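Long-range contacts in YciF Bacterial Stress Response Protein (Salmonella enterica subsp. enterica serovar Typhimurium, PDB 4ERU), which is of unknown function but probably serves in the bacterial stress response, and has a ferritin-like helical bundle that holds two magnesium ions: residues A[11-16]-A[121-126]; A[16-21]-A[72-77]; A[22-27]-A[114-119]; A[55-60]-A[140-145]. All blocks are in the same frame, centred on the assembly; numbering follows the deposited sequence. Where two conformers were deposited one is given.

Interaction 1 of 4, residues A[11-16]-A[121-126]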
loop_
_atom_site.group_PDB
_atom_site.type_symbol
_atom_site.label_atom_id
_atom_site.label_comp_id
_atom_site.label_asym_id
_atom_site.label_seq_id
_atom_site.Cartn_x
_atom_site.Cartn_y
_atom_site.Cartn_z
ATOM N N ASP A 11 0.918 12.705 -19.101
ATOM C CA ASP A 11 2.108 11.863 -18.910
ATOM C C ASP A 11 2.047 11.134 -17.577
ATOM O O ASP A 11 2.463 9.981 -17.486
ATOM C CB ASP A 11 3.403 12.684 -18.896
ATOM C CG ASP A 11 3.703 13.376 -20.226
ATOM O OD1 ASP A 11 3.348 12.831 -21.309
ATOM O OD2 ASP A 11 4.324 14.465 -20.166
ATOM N N LEU A 12 1.551 11.816 -16.541
ATOM C CA LEU A 12 1.499 11.221 -15.209
ATOM C C LEU A 12 0.599 10.018 -15.264
ATOM O O LEU A 12 0.971 8.966 -14.783
ATOM C CB LEU A 12 0.990 12.205 -14.148
ATOM C CG LEU A 12 0.813 11.710 -12.701
ATOM C CD1 LEU A 12 2.107 11.089 -12.143
ATOM C CD2 LEU A 12 0.384 12.880 -11.811
ATOM N N PHE A 13 -0.570 10.185 -15.894
ATOM C CA PHE A 13 -1.543 9.124 -15.977
ATOM C C PHE A 13 -0.962 7.929 -16.746
ATOM O O PHE A 13 -1.179 6.792 -16.392
ATOM C CB PHE A 13 -2.820 9.646 -16.620
ATOM C CG PHE A 13 -3.843 8.589 -16.900
ATOM C CD1 PHE A 13 -4.818 8.285 -15.962
ATOM C CD2 PHE A 13 -3.838 7.897 -18.111
ATOM C CE1 PHE A 13 -5.773 7.306 -16.211
ATOM C CE2 PHE A 13 -4.780 6.920 -18.381
ATOM C CZ PHE A 13 -5.756 6.604 -17.420
ATOM N N ILE A 14 -0.206 8.200 -17.798
ATOM C CA ILE A 14 0.422 7.141 -18.568
ATOM C C ILE A 14 1.498 6.456 -17.736
ATOM O O ILE A 14 1.624 5.245 -17.783
ATOM C CB ILE A 14 1.024 7.703 -19.914
ATOM C CG1 ILE A 14 -0.089 7.946 -20.948
ATOM C CG2 ILE A 14 2.164 6.799 -20.480
ATOM C CD1 ILE A 14 0.445 8.630 -22.190
ATOM N N HIS A 15 2.279 7.236 -16.990
ATOM C CA HIS A 15 3.327 6.666 -16.151
ATOM C C HIS A 15 2.721 5.669 -15.143
ATOM O O HIS A 15 3.164 4.517 -15.036
ATOM C CB HIS A 15 4.120 7.753 -15.399
ATOM C CG HIS A 15 5.215 7.190 -14.546
ATOM N ND1 HIS A 15 5.044 6.903 -13.208
ATOM C CD2 HIS A 15 6.481 6.808 -14.854
ATOM C CE1 HIS A 15 6.160 6.384 -12.723
ATOM N NE2 HIS A 15 7.043 6.305 -13.705
ATOM N N LEU A 16 1.694 6.117 -14.435
ATOM C CA LEU A 16 1.079 5.318 -13.363
ATOM C C LEU A 16 0.276 4.173 -13.933
ATOM O O LEU A 16 0.254 3.090 -13.350
ATOM C CB LEU A 16 0.174 6.179 -12.468
ATOM C CG LEU A 16 0.804 7.380 -11.749
ATOM C CD1 LEU A 16 -0.286 8.252 -11.122
ATOM C CD2 LEU A 16 1.824 6.939 -10.674
ATOM N N GLY A 121 -7.156 4.323 -7.256
ATOM C CA GLY A 121 -7.840 5.527 -6.765
ATOM C C GLY A 121 -7.254 6.746 -7.456
ATOM O O GLY A 121 -7.995 7.593 -7.917
ATOM N N THR A 122 -5.927 6.817 -7.558
ATOM C CA THR A 122 -5.291 7.924 -8.263
ATOM C C THR A 122 -5.634 7.923 -9.770
ATOM O O THR A 122 -5.973 8.968 -10.326
ATOM C CB THR A 122 -3.739 7.916 -8.091
ATOM O OG1 THR A 122 -3.417 8.150 -6.719
ATOM C CG2 THR A 122 -3.106 9.021 -8.927
ATOM N N LEU A 123 -5.530 6.768 -10.424
ATOM C CA LEU A 123 -5.930 6.601 -11.845
ATOM C C LEU A 123 -7.384 7.027 -12.132
ATOM O O LEU A 123 -7.654 7.680 -13.148
ATOM C CB LEU A 123 -5.673 5.161 -12.304
ATOM C CG LEU A 123 -4.179 4.837 -12.475
ATOM C CD1 LEU A 123 -3.877 3.333 -12.674
ATOM C CD2 LEU A 123 -3.563 5.663 -13.642
ATOM N N ALA A 124 -8.319 6.654 -11.255
ATOM C CA ALA A 124 -9.691 7.042 -11.458
ATOM C C ALA A 124 -9.824 8.584 -11.352
ATOM O O ALA A 124 -10.452 9.209 -12.213
ATOM C CB ALA A 124 -10.616 6.335 -10.499
ATOM N N THR A 125 -9.174 9.184 -10.352
ATOM C CA THR A 125 -9.123 10.654 -10.225
ATOM C C THR A 125 -8.597 11.348 -11.493
ATOM O O THR A 125 -9.234 12.264 -12.033
ATOM C CB THR A 125 -8.331 11.097 -8.960
ATOM O OG1 THR A 125 -9.063 10.690 -7.797
ATOM C CG2 THR A 125 -8.149 12.645 -8.917
ATOM N N LEU A 126 -7.445 10.922 -11.973
ATOM C CA LEU A 126 -6.859 11.523 -13.145
ATOM C C LEU A 126 -7.686 11.228 -14.404
ATOM O O LEU A 126 -7.761 12.070 -15.280
ATOM C CB LEU A 126 -5.432 11.035 -13.340
ATOM C CG LEU A 126 -4.443 11.288 -12.202
ATOM C CD1 LEU A 126 -3.073 10.721 -12.614
ATOM C CD2 LEU A 126 -4.352 12.754 -11.827
#
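Leu12, Phe13 and Leu16 of helix 9-37 meet Thr122, Leu123 and Leu126 of helix 99-130 at one end of the ferritin-like helix bundle. The two short segments run nearly antiparallel, at 150°, with their axes 10.2 Å apart, and pack mainly through apolar side chains. Leucine suits the seam because its compact branched end is wholly apolar; one methyl of Leu126, CD1, lies 4.0 Å from Leu12 CG and equally far from Leu16 CD1, its side chain crossing both at about a right angle. Leu16 also reaches upstream along the partner helix, where its CD1 touches Thr122 CG2 at 3.7 Å; here threonine offers its methyl to the seam and keeps its hydroxyl for its own helix, through a weak bond to Ala118 O. With CG of Phe13 swung opposite its backbone N (chi1 173°), the ring projects along the flank of helix 99-130. The Leu123 side chain crosses that of Phe13 at about a right angle, CD2 meeting ring atom CD1, and the Leu126 side chain runs past it in the opposite direction. Tyr132 meets the same ring edge-to-face, and Leu139 of helix 133-159 joins the cluster. Leu12 also packs on Ala103 of the second subunit, so the seam borders the dimer interface. The CE1 carbon of Phe13 ends 3.6 Å from Leu123 O, which lies in the plane of the ring at its edge.

Interaction 2 of 4, residues A[16-21]-A[72-77]; sequences LLSDTY and KLKRMK
Ser18 OG has two partners, receiving the backbone N-H of Lys74 at 3.0 Å along an almost straight line (172°) and bonding as well to Ile14 O one turn earlier in its own helix. Serine fits because its short hydroxyl can serve helix and loop together. Beside this bond Leu73 splits its two methyls. CD1 sits over one face of the Tyr21 ring, 3.7 Å from the ring centroid in a CH-pi contact, while CD2 meets Leu17 CD2 at 3.7 Å. Farther along, Met76, present as selenomethionine, has its CG between backbone N and carbonyl carbon (chi1 60°), which carries SE to the helix, 3.8 Å from Asp19 N and 4.0 Å from Ser18 CB. The extended segment 72-77, which links helix 41-66 to helix 79-93, is thereby laid along helix 9-37. One directional bond between flanking apolar contacts implies that the polar pair probably sets the register of the loop at Lys74, while Leu73 and Met76 supply most of the loop's share of the buried surface.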
loop_
_atom_site.group_PDB
_atom_site.type_symbol
_atom_site.label_atom_id
_atom_site.label_comp_id
_atom_site.label_asym_id
_atom_site.label_seq_id
_atom_site.Cartn_x
_atom_site.Cartn_y
_atom_site.Cartn_z
ATOM N N LEU A 16 1.694 6.117 -14.435
ATOM C CA LEU A 16 1.079 5.318 -13.363
ATOM C C LEU A 16 0.276 4.173 -13.933
ATOM O O LEU A 16 0.254 3.090 -13.350
ATOM C CB LEU A 16 0.174 6.179 -12.468
ATOM C CG LEU A 16 0.804 7.380 -11.749
ATOM C CD1 LEU A 16 -0.286 8.252 -11.122
ATOM C CD2 LEU A 16 1.824 6.939 -10.674
ATOM N N LEU A 17 -0.402 4.395 -15.058
ATOM C CA LEU A 17 -1.094 3.276 -15.694
ATOM C C LEU A 17 -0.066 2.201 -16.060
ATOM O O LEU A 17 -0.285 1.009 -15.823
ATOM C CB LEU A 17 -1.914 3.709 -16.932
ATOM C CG LEU A 17 -2.771 2.595 -17.545
ATOM C CD1 LEU A 17 -3.831 2.018 -16.529
ATOM C CD2 LEU A 17 -3.454 3.089 -18.821
ATOM N N SER A 18 1.061 2.623 -16.610
ATOM C CA SER A 18 2.126 1.684 -16.995
ATOM C C SER A 18 2.722 0.921 -15.811
ATOM O O SER A 18 3.008 -0.272 -15.924
ATOM C CB SER A 18 3.235 2.407 -17.760
ATOM O OG SER A 18 2.686 3.059 -18.898
ATOM N N ASP A 19 2.917 1.627 -14.697
ATOM C CA ASP A 19 3.424 1.049 -13.452
ATOM C C ASP A 19 2.427 -0.021 -12.944
ATOM O O ASP A 19 2.816 -1.140 -12.591
ATOM C CB ASP A 19 3.568 2.196 -12.426
ATOM C CG ASP A 19 4.028 1.731 -11.037
ATOM O OD1 ASP A 19 5.255 1.556 -10.840
ATOM O OD2 ASP A 19 3.160 1.592 -10.117
ATOM N N THR A 20 1.142 0.341 -12.913
ATOM C CA THR A 20 0.100 -0.575 -12.445
ATOM C C THR A 20 0.006 -1.823 -13.317
ATOM O O THR A 20 -0.212 -2.923 -12.807
ATOM C CB THR A 20 -1.245 0.179 -12.387
ATOM O OG1 THR A 20 -1.095 1.231 -11.429
ATOM C CG2 THR A 20 -2.398 -0.706 -11.960
ATOM N N TYR A 21 0.139 -1.644 -14.635
ATOM C CA TYR A 21 0.082 -2.748 -15.580
ATOM C C TYR A 21 1.214 -3.745 -15.311
ATOM O O TYR A 21 0.988 -4.957 -15.261
ATOM C CB TYR A 21 0.180 -2.181 -16.997
ATOM C CG TYR A 21 0.143 -3.168 -18.131
ATOM C CD1 TYR A 21 -1.002 -3.920 -18.397
ATOM C CD2 TYR A 21 1.223 -3.274 -19.012
ATOM C CE1 TYR A 21 -1.061 -4.795 -19.493
ATOM C CE2 TYR A 21 1.176 -4.159 -20.119
ATOM C CZ TYR A 21 0.032 -4.923 -20.334
ATOM O OH TYR A 21 -0.018 -5.791 -21.408
ATOM N N LYS A 72 -0.803 5.435 -24.449
ATOM C CA LYS A 72 0.092 4.382 -24.887
ATOM C C LYS A 72 0.924 3.957 -23.676
ATOM O O LYS A 72 1.551 4.810 -23.050
ATOM C CB LYS A 72 0.999 4.892 -26.016
ATOM C CG LYS A 72 2.295 4.057 -26.239
ATOM C CD LYS A 72 2.748 4.081 -27.724
ATOM C CE LYS A 72 4.044 3.255 -27.923
ATOM N NZ LYS A 72 5.273 4.065 -27.567
ATOM N N LEU A 73 0.938 2.661 -23.360
ATOM C CA LEU A 73 1.742 2.117 -22.243
ATOM C C LEU A 73 3.241 2.099 -22.510
ATOM O O LEU A 73 3.666 1.810 -23.625
ATOM C CB LEU A 73 1.304 0.693 -21.905
ATOM C CG LEU A 73 -0.159 0.511 -21.508
ATOM C CD1 LEU A 73 -0.440 -0.939 -21.205
ATOM C CD2 LEU A 73 -0.507 1.396 -20.318
ATOM N N LYS A 74 4.032 2.405 -21.486
ATOM C CA LYS A 74 5.492 2.306 -21.558
ATOM C C LYS A 74 5.915 1.048 -20.851
ATOM O O LYS A 74 5.415 0.751 -19.777
ATOM C CB LYS A 74 6.155 3.493 -20.865
ATOM C CG LYS A 74 5.621 4.833 -21.343
ATOM C CD LYS A 74 6.546 6.001 -21.011
ATOM C CE LYS A 74 6.053 7.286 -21.718
ATOM N NZ LYS A 74 7.157 8.259 -22.010
ATOM N N ARG A 75 6.844 0.308 -21.434
ATOM C CA ARG A 75 7.358 -0.893 -20.778
ATOM C C ARG A 75 8.235 -0.452 -19.599
ATOM O O ARG A 75 9.190 0.307 -19.775
ATOM C CB ARG A 75 8.138 -1.753 -21.777
ATOM C CG ARG A 75 8.136 -3.221 -21.440
ATOM C CD ARG A 75 8.103 -4.091 -22.702
ATOM N NE ARG A 75 7.425 -5.368 -22.444
ATOM C CZ ARG A 75 7.211 -6.327 -23.349
ATOM N NH1 ARG A 75 6.577 -7.443 -22.980
ATOM N NH2 ARG A 75 7.628 -6.186 -24.611
HETATM N N MSE A 76 7.876 -0.879 -18.390
HETATM C CA MSE A 76 8.665 -0.568 -17.196
HETATM C C MSE A 76 8.398 -1.616 -16.123
HETATM O O MSE A 76 7.369 -2.299 -16.166
HETATM C CB MSE A 76 8.346 0.830 -16.651
HETATM C CG MSE A 76 6.876 1.023 -16.257
HETATM SE SE MSE A 76 6.466 2.747 -15.440
HETATM C CE MSE A 76 7.854 3.821 -16.319
ATOM N N LYS A 77 9.330 -1.752 -15.183
ATOM C CA LYS A 77 9.154 -2.666 -14.063
ATOM C C LYS A 77 8.697 -1.892 -12.822
ATOM O O LYS A 77 9.382 -0.959 -12.384
ATOM C CB LYS A 77 10.441 -3.465 -13.775
ATOM C CG LYS A 77 10.244 -4.544 -12.686
ATOM C CD LYS A 77 11.321 -5.629 -12.757
ATOM C CE LYS A 77 10.752 -7.009 -12.364
ATOM N NZ LYS A 77 9.708 -7.489 -13.342
#

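Interaction 3 of 4, residues A[22-27]-A[114-119]; sequences SAEKQL and HYEIAS. With MG (magnesium ion), chain E; MG (magnesium ion), chain D.
Glu24 bends at its second torsion (chi2 -81°), turning its carboxylate toward helix 99-130, whereas Glu116 runs extended beyond CG and reaches straight into the space between the helices. The two acids cross obliquely, with their carboxylate planes 77° apart, and Glu24 OE2 comes within 2.5 Å of Glu116 OE2. Both acids bind metal. Glu24 clasps one magnesium ion with both oxygens, OE1 at 2.3 Å and OE2 at 2.4 Å, while Glu116 gives OE1 alone to the second magnesium ion, at 2.1 Å. Water 1 bridges the pair, bound to both ions. Such a dinuclear centre, lined by carboxylates from antiparallel helices, recalls the di-metal sites of ferritin-like proteins; the segments here run at 155°, and their axes are 11.7 Å apart, wide enough for the acids to enter from either helix. Gln57 completes the protein ligands of the first ion and His50 and Glu113 those of the second, with Glu146 serving both. Tyr120 OH bonds to Glu24 OE1 as a second-shell partner. Ala23 and Leu27 line the acids with methyl groups: Ala23 CB also lies near the ring of Tyr115, 4.5 Å from Tyr115 CE2, the hydroxyl of that tyrosine bonding to Asp19 OD2, and Leu27 places its CD2 methyl 3.9 Å from Glu116 OE1.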
loop_
_atom_site.group_PDB
_atom_site.type_symbol
_atom_site.label_atom_id
_atom_site.label_comp_id
_atom_site.label_asym_id
_atom_site.label_seq_id
_atom_site.Cartn_x
_atom_site.Cartn_y
_atom_site.Cartn_z
ATOM N N SER A 22 2.425 -3.233 -15.103
ATOM C CA SER A 22 3.526 -4.100 -14.666
ATOM C C SER A 22 3.266 -4.801 -13.325
ATOM O O SER A 22 3.560 -6.000 -13.162
ATOM C CB SER A 22 4.827 -3.311 -14.574
ATOM O OG SER A 22 5.779 -4.090 -13.862
ATOM N N ALA A 23 2.724 -4.054 -12.362
ATOM C CA ALA A 23 2.403 -4.610 -11.039
ATOM C C ALA A 23 1.435 -5.787 -11.190
ATOM O O ALA A 23 1.623 -6.839 -10.558
ATOM C CB ALA A 23 1.754 -3.513 -10.124
ATOM N N GLU A 24 0.401 -5.618 -12.024
ATOM C CA GLU A 24 -0.575 -6.686 -12.194
ATOM C C GLU A 24 0.047 -7.915 -12.855
ATOM O O GLU A 24 -0.214 -9.043 -12.422
ATOM C CB GLU A 24 -1.777 -6.221 -12.997
ATOM C CG GLU A 24 -2.530 -5.014 -12.432
ATOM C CD GLU A 24 -3.505 -5.309 -11.311
ATOM O OE1 GLU A 24 -4.589 -4.658 -11.276
ATOM O OE2 GLU A 24 -3.220 -6.153 -10.443
ATOM N N LYS A 25 0.874 -7.699 -13.878
ATOM C CA LYS A 25 1.531 -8.830 -14.578
ATOM C C LYS A 25 2.452 -9.611 -13.628
ATOM O O LYS A 25 2.438 -10.841 -13.603
ATOM C CB LYS A 25 2.316 -8.342 -15.794
ATOM C CG LYS A 25 1.403 -7.834 -16.920
ATOM C CD LYS A 25 2.147 -7.629 -18.278
ATOM C CE LYS A 25 3.357 -6.693 -18.165
ATOM N NZ LYS A 25 3.905 -6.320 -19.536
ATOM N N GLN A 26 3.257 -8.880 -12.857
ATOM C CA GLN A 26 4.081 -9.480 -11.823
ATOM C C GLN A 26 3.285 -10.263 -10.805
ATOM O O GLN A 26 3.685 -11.362 -10.445
ATOM C CB GLN A 26 4.879 -8.442 -11.074
ATOM C CG GLN A 26 5.993 -7.829 -11.852
ATOM C CD GLN A 26 6.687 -6.789 -10.982
ATOM O OE1 GLN A 26 7.330 -7.143 -9.985
ATOM N NE2 GLN A 26 6.509 -5.499 -11.318
ATOM N N LEU A 27 2.169 -9.698 -10.344
ATOM C CA LEU A 27 1.342 -10.370 -9.372
ATOM C C LEU A 27 0.816 -11.727 -9.892
ATOM O O LEU A 27 0.841 -12.711 -9.137
ATOM C CB LEU A 27 0.215 -9.441 -8.900
ATOM C CG LEU A 27 -0.671 -9.951 -7.767
ATOM C CD1 LEU A 27 0.160 -10.365 -6.501
ATOM C CD2 LEU A 27 -1.717 -8.864 -7.440
ATOM N N HIS A 114 -3.380 -3.091 -1.093
ATOM C CA HIS A 114 -3.466 -1.675 -0.736
ATOM C C HIS A 114 -2.593 -0.792 -1.610
ATOM O O HIS A 114 -2.937 0.349 -1.871
ATOM C CB HIS A 114 -3.198 -1.467 0.756
ATOM C CG HIS A 114 -4.451 -1.514 1.558
ATOM N ND1 HIS A 114 -5.273 -0.420 1.701
ATOM C CD2 HIS A 114 -5.082 -2.545 2.170
ATOM C CE1 HIS A 114 -6.350 -0.771 2.383
ATOM N NE2 HIS A 114 -6.252 -2.052 2.688
ATOM N N TYR A 115 -1.484 -1.329 -2.093
ATOM C CA TYR A 115 -0.687 -0.642 -3.096
ATOM C C TYR A 115 -1.572 -0.412 -4.345
ATOM O O TYR A 115 -1.546 0.669 -4.978
ATOM C CB TYR A 115 0.535 -1.483 -3.483
ATOM C CG TYR A 115 1.386 -0.803 -4.560
ATOM C CD1 TYR A 115 2.377 0.123 -4.204
ATOM C CD2 TYR A 115 1.190 -1.077 -5.933
ATOM C CE1 TYR A 115 3.153 0.769 -5.178
ATOM C CE2 TYR A 115 1.967 -0.420 -6.916
ATOM C CZ TYR A 115 2.922 0.495 -6.522
ATOM O OH TYR A 115 3.700 1.116 -7.457
ATOM N N GLU A 116 -2.380 -1.415 -4.671
ATOM C CA GLU A 116 -3.261 -1.318 -5.835
ATOM C C GLU A 116 -4.487 -0.449 -5.586
ATOM O O GLU A 116 -4.903 0.296 -6.475
ATOM C CB GLU A 116 -3.638 -2.701 -6.343
ATOM C CG GLU A 116 -2.396 -3.453 -6.747
ATOM C CD GLU A 116 -2.721 -4.662 -7.576
ATOM O OE1 GLU A 116 -3.550 -5.455 -7.103
ATOM O OE2 GLU A 116 -2.120 -4.838 -8.678
ATOM N N ILE A 117 -5.040 -0.512 -4.384
ATOM C CA ILE A 117 -6.136 0.416 -4.022
ATOM C C ILE A 117 -5.691 1.873 -4.170
ATOM O O ILE A 117 -6.391 2.680 -4.773
ATOM C CB ILE A 117 -6.669 0.132 -2.618
ATOM C CG1 ILE A 117 -7.359 -1.261 -2.593
ATOM C CG2 ILE A 117 -7.650 1.255 -2.094
ATOM C CD1 ILE A 117 -7.625 -1.783 -1.145
ATOM N N ALA A 118 -4.511 2.202 -3.653
ATOM C CA ALA A 118 -4.006 3.545 -3.823
ATOM C C ALA A 118 -3.824 3.915 -5.313
ATOM O O ALA A 118 -4.306 4.970 -5.748
ATOM C CB ALA A 118 -2.715 3.759 -3.040
ATOM N N SER A 119 -3.152 3.054 -6.078
ATOM C CA SER A 119 -2.868 3.297 -7.502
ATOM C C SER A 119 -4.127 3.513 -8.339
ATOM O O SER A 119 -4.203 4.449 -9.147
ATOM C CB SER A 119 -2.097 2.115 -8.131
ATOM O OG SER A 119 -0.883 1.855 -7.435
HETATM MG MG MG E . -5.417 -5.858 -9.441
HETATM MG MG MG D . -4.766 -7.101 -6.440
HETATM O O HOH W 1 -4.984 -7.687 -8.389
#

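Interaction 4 of 4, residues A[55-60]-A[140-145]. With MG (magnesium ion), chain E.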
loop_
_atom_site.group_PDB
_atom_site.type_symbol
_atom_site.label_atom_id
_atom_site.label_comp_id
_atom_site.label_asym_id
_atom_site.label_seq_id
_atom_site.Cartn_x
_atom_site.Cartn_y
_atom_site.Cartn_z
ATOM N N GLN A 55 -6.349 -11.288 -13.788
ATOM C CA GLN A 55 -6.371 -11.503 -15.228
ATOM C C GLN A 55 -7.382 -10.558 -15.892
ATOM O O GLN A 55 -7.042 -9.877 -16.854
ATOM C CB GLN A 55 -6.709 -12.957 -15.548
ATOM C CG GLN A 55 -5.622 -14.019 -15.131
ATOM C CD GLN A 55 -4.387 -13.964 -16.033
ATOM O OE1 GLN A 55 -3.650 -12.989 -16.014
ATOM N NE2 GLN A 55 -4.163 -15.007 -16.817
ATOM N N GLY A 56 -8.619 -10.517 -15.377
ATOM C CA GLY A 56 -9.649 -9.634 -15.906
ATOM C C GLY A 56 -9.282 -8.159 -15.748
ATOM O O GLY A 56 -9.641 -7.324 -16.585
ATOM N N GLN A 57 -8.538 -7.847 -14.692
ATOM C CA GLN A 57 -8.098 -6.481 -14.462
ATOM C C GLN A 57 -7.037 -6.047 -15.471
ATOM O O GLN A 57 -7.003 -4.892 -15.882
ATOM C CB GLN A 57 -7.623 -6.302 -13.025
ATOM C CG GLN A 57 -8.793 -6.323 -12.060
ATOM C CD GLN A 57 -8.388 -6.567 -10.604
ATOM O OE1 GLN A 57 -7.207 -6.775 -10.289
ATOM N NE2 GLN A 57 -9.381 -6.532 -9.709
ATOM N N ILE A 58 -6.180 -6.978 -15.882
ATOM C CA ILE A 58 -5.231 -6.661 -16.946
ATOM C C ILE A 58 -5.984 -6.426 -18.271
ATOM O O ILE A 58 -5.642 -5.510 -19.037
ATOM C CB ILE A 58 -4.156 -7.754 -17.066
ATOM C CG1 ILE A 58 -3.282 -7.771 -15.798
ATOM C CG2 ILE A 58 -3.318 -7.570 -18.339
ATOM C CD1 ILE A 58 -2.338 -9.034 -15.687
ATOM N N GLU A 59 -6.999 -7.240 -18.543
ATOM C CA GLU A 59 -7.803 -7.042 -19.744
ATOM C C GLU A 59 -8.497 -5.682 -19.728
ATOM O O GLU A 59 -8.609 -5.039 -20.770
ATOM C CB GLU A 59 -8.817 -8.175 -19.944
ATOM C CG GLU A 59 -9.922 -7.827 -20.952
ATOM C CD GLU A 59 -9.404 -7.675 -22.366
ATOM O OE1 GLU A 59 -8.421 -8.365 -22.719
ATOM O OE2 GLU A 59 -9.972 -6.856 -23.120
ATOM N N ARG A 60 -8.928 -5.218 -18.553
ATOM C CA ARG A 60 -9.496 -3.846 -18.478
ATOM C C ARG A 60 -8.467 -2.789 -18.877
ATOM O O ARG A 60 -8.797 -1.770 -19.509
ATOM C CB ARG A 60 -10.027 -3.489 -17.084
ATOM C CG ARG A 60 -11.187 -4.295 -16.626
ATOM C CD ARG A 60 -12.097 -3.539 -15.611
ATOM N NE ARG A 60 -13.120 -4.490 -15.152
ATOM C CZ ARG A 60 -13.037 -5.219 -14.038
ATOM N NH1 ARG A 60 -12.016 -5.061 -13.195
ATOM N NH2 ARG A 60 -13.994 -6.091 -13.747
ATOM N N LYS A 140 -12.825 2.355 -11.989
ATOM C CA LYS A 140 -13.673 2.269 -10.810
ATOM C C LYS A 140 -14.090 0.835 -10.538
ATOM O O LYS A 140 -14.195 0.435 -9.378
ATOM C CB LYS A 140 -14.933 3.115 -10.971
ATOM C CG LYS A 140 -14.757 4.568 -10.635
ATOM C CD LYS A 140 -16.099 5.347 -10.828
ATOM C CE LYS A 140 -16.088 6.639 -10.036
ATOM N NZ LYS A 140 -17.452 7.292 -9.878
ATOM N N GLU A 141 -14.353 0.075 -11.599
ATOM C CA GLU A 141 -14.669 -1.346 -11.447
ATOM C C GLU A 141 -13.519 -2.154 -10.823
ATOM O O GLU A 141 -13.738 -2.966 -9.939
ATOM C CB GLU A 141 -15.044 -1.973 -12.773
ATOM C CG GLU A 141 -16.506 -1.940 -13.093
ATOM C CD GLU A 141 -16.811 -2.831 -14.293
ATOM O OE1 GLU A 141 -17.003 -2.299 -15.416
ATOM O OE2 GLU A 141 -16.812 -4.076 -14.117
ATOM N N THR A 142 -12.303 -1.957 -11.305
ATOM C CA THR A 142 -11.168 -2.652 -10.704
ATOM C C THR A 142 -10.998 -2.210 -9.239
ATOM O O THR A 142 -10.746 -3.035 -8.347
ATOM C CB THR A 142 -9.874 -2.366 -11.468
ATOM O OG1 THR A 142 -9.934 -2.995 -12.758
ATOM C CG2 THR A 142 -8.638 -2.890 -10.647
ATOM N N LEU A 143 -11.134 -0.913 -8.993
ATOM C CA LEU A 143 -10.938 -0.366 -7.668
ATOM C C LEU A 143 -11.888 -1.018 -6.652
ATOM O O LEU A 143 -11.473 -1.439 -5.545
ATOM C CB LEU A 143 -11.155 1.144 -7.699
ATOM C CG LEU A 143 -11.051 1.910 -6.377
ATOM C CD1 LEU A 143 -9.681 1.714 -5.721
ATOM C CD2 LEU A 143 -11.321 3.396 -6.622
ATOM N N ASP A 144 -13.155 -1.109 -7.047
ATOM C CA ASP A 144 -14.167 -1.779 -6.257
ATOM C C ASP A 144 -13.779 -3.223 -5.964
ATOM O O ASP A 144 -13.800 -3.637 -4.802
ATOM C CB ASP A 144 -15.533 -1.706 -6.964
ATOM C CG ASP A 144 -16.603 -2.474 -6.215
ATOM O OD1 ASP A 144 -17.175 -1.909 -5.251
ATOM O OD2 ASP A 144 -16.851 -3.655 -6.565
ATOM N N GLU A 145 -13.423 -3.992 -7.002
ATOM C CA GLU A 145 -12.894 -5.356 -6.796
ATOM C C GLU A 145 -11.682 -5.414 -5.838
ATOM O O GLU A 145 -11.580 -6.316 -5.009
ATOM C CB GLU A 145 -12.485 -5.999 -8.123
ATOM C CG GLU A 145 -13.668 -6.474 -8.957
ATOM C CD GLU A 145 -13.261 -6.811 -10.382
ATOM O OE1 GLU A 145 -12.043 -6.770 -10.710
ATOM O OE2 GLU A 145 -14.167 -7.120 -11.179
HETATM MG MG MG E . -5.417 -5.858 -9.441
HETATM O O HOH W 2 -7.702 -2.893 -14.168
HETATM O O HOH W 1 -4.984 -7.687 -8.389
#
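Beside the two-metal centre of the bundle, Arg60 of helix 41-66 forms a salt-bridge network with Glu141 and Glu145 of helix 133-159, to which Gln57 and Thr142 add hydrogen bonds, and which probably helps position a metal ligand. Gln57 is suited to the task because its amide has two different ends: OE1 binds a magnesium ion at 2.2 Å, and NE2 donates to Glu145 OE1 at 2.9 Å, in the amide plane and to the anti lone pair of the carboxylate. Arg60, extended from CG to NE, grips Glu145 end-on in a salt bridge, NH1 reaching OE1 in a nearly straight bond (175°) and NH2 reaching OE2 at 2.8 Å. The guanidinium and carboxylate planes are 53° apart, and each oxygen is met from above the carboxylate plane. Arg60 NH1 also donates to Thr142 OG1 at 3.0 Å. Glu141 CB lies over the guanidinium face, and Glu141 OE2, 3.5 Å from Arg60 NH2 but well out of its plane, interacts by charge only. Water 2 links Thr142 OG1 to Gln57 O. Arg60 thus helps hold the carboxylate that in turn probably restrains the amide, and its positive charge probably offsets some of the negative charge gathered here.

From the N terminus, helix 9-37 carries three contacts in succession. Interaction 2 is the first whose second segment is reached, closing a loop that contains helix 41-66 by bringing the chain at 72-77 back onto 16-21. Interaction 3 joins 22-27 to 114-119 on helix 99-130, and interaction 1 ties 11-16 to 121-126 farther along that helix, so the loop of interaction 1 encloses those of interactions 2 and 3, which cross each other. Interaction 4 crosses all three, joining helix 41-66 to helix 133-159. Interactions 3 and 4 share one magnesium ion, bound by Glu24 of the first and Gln57 of the second, while Leu16 is common to interactions 1 and 2.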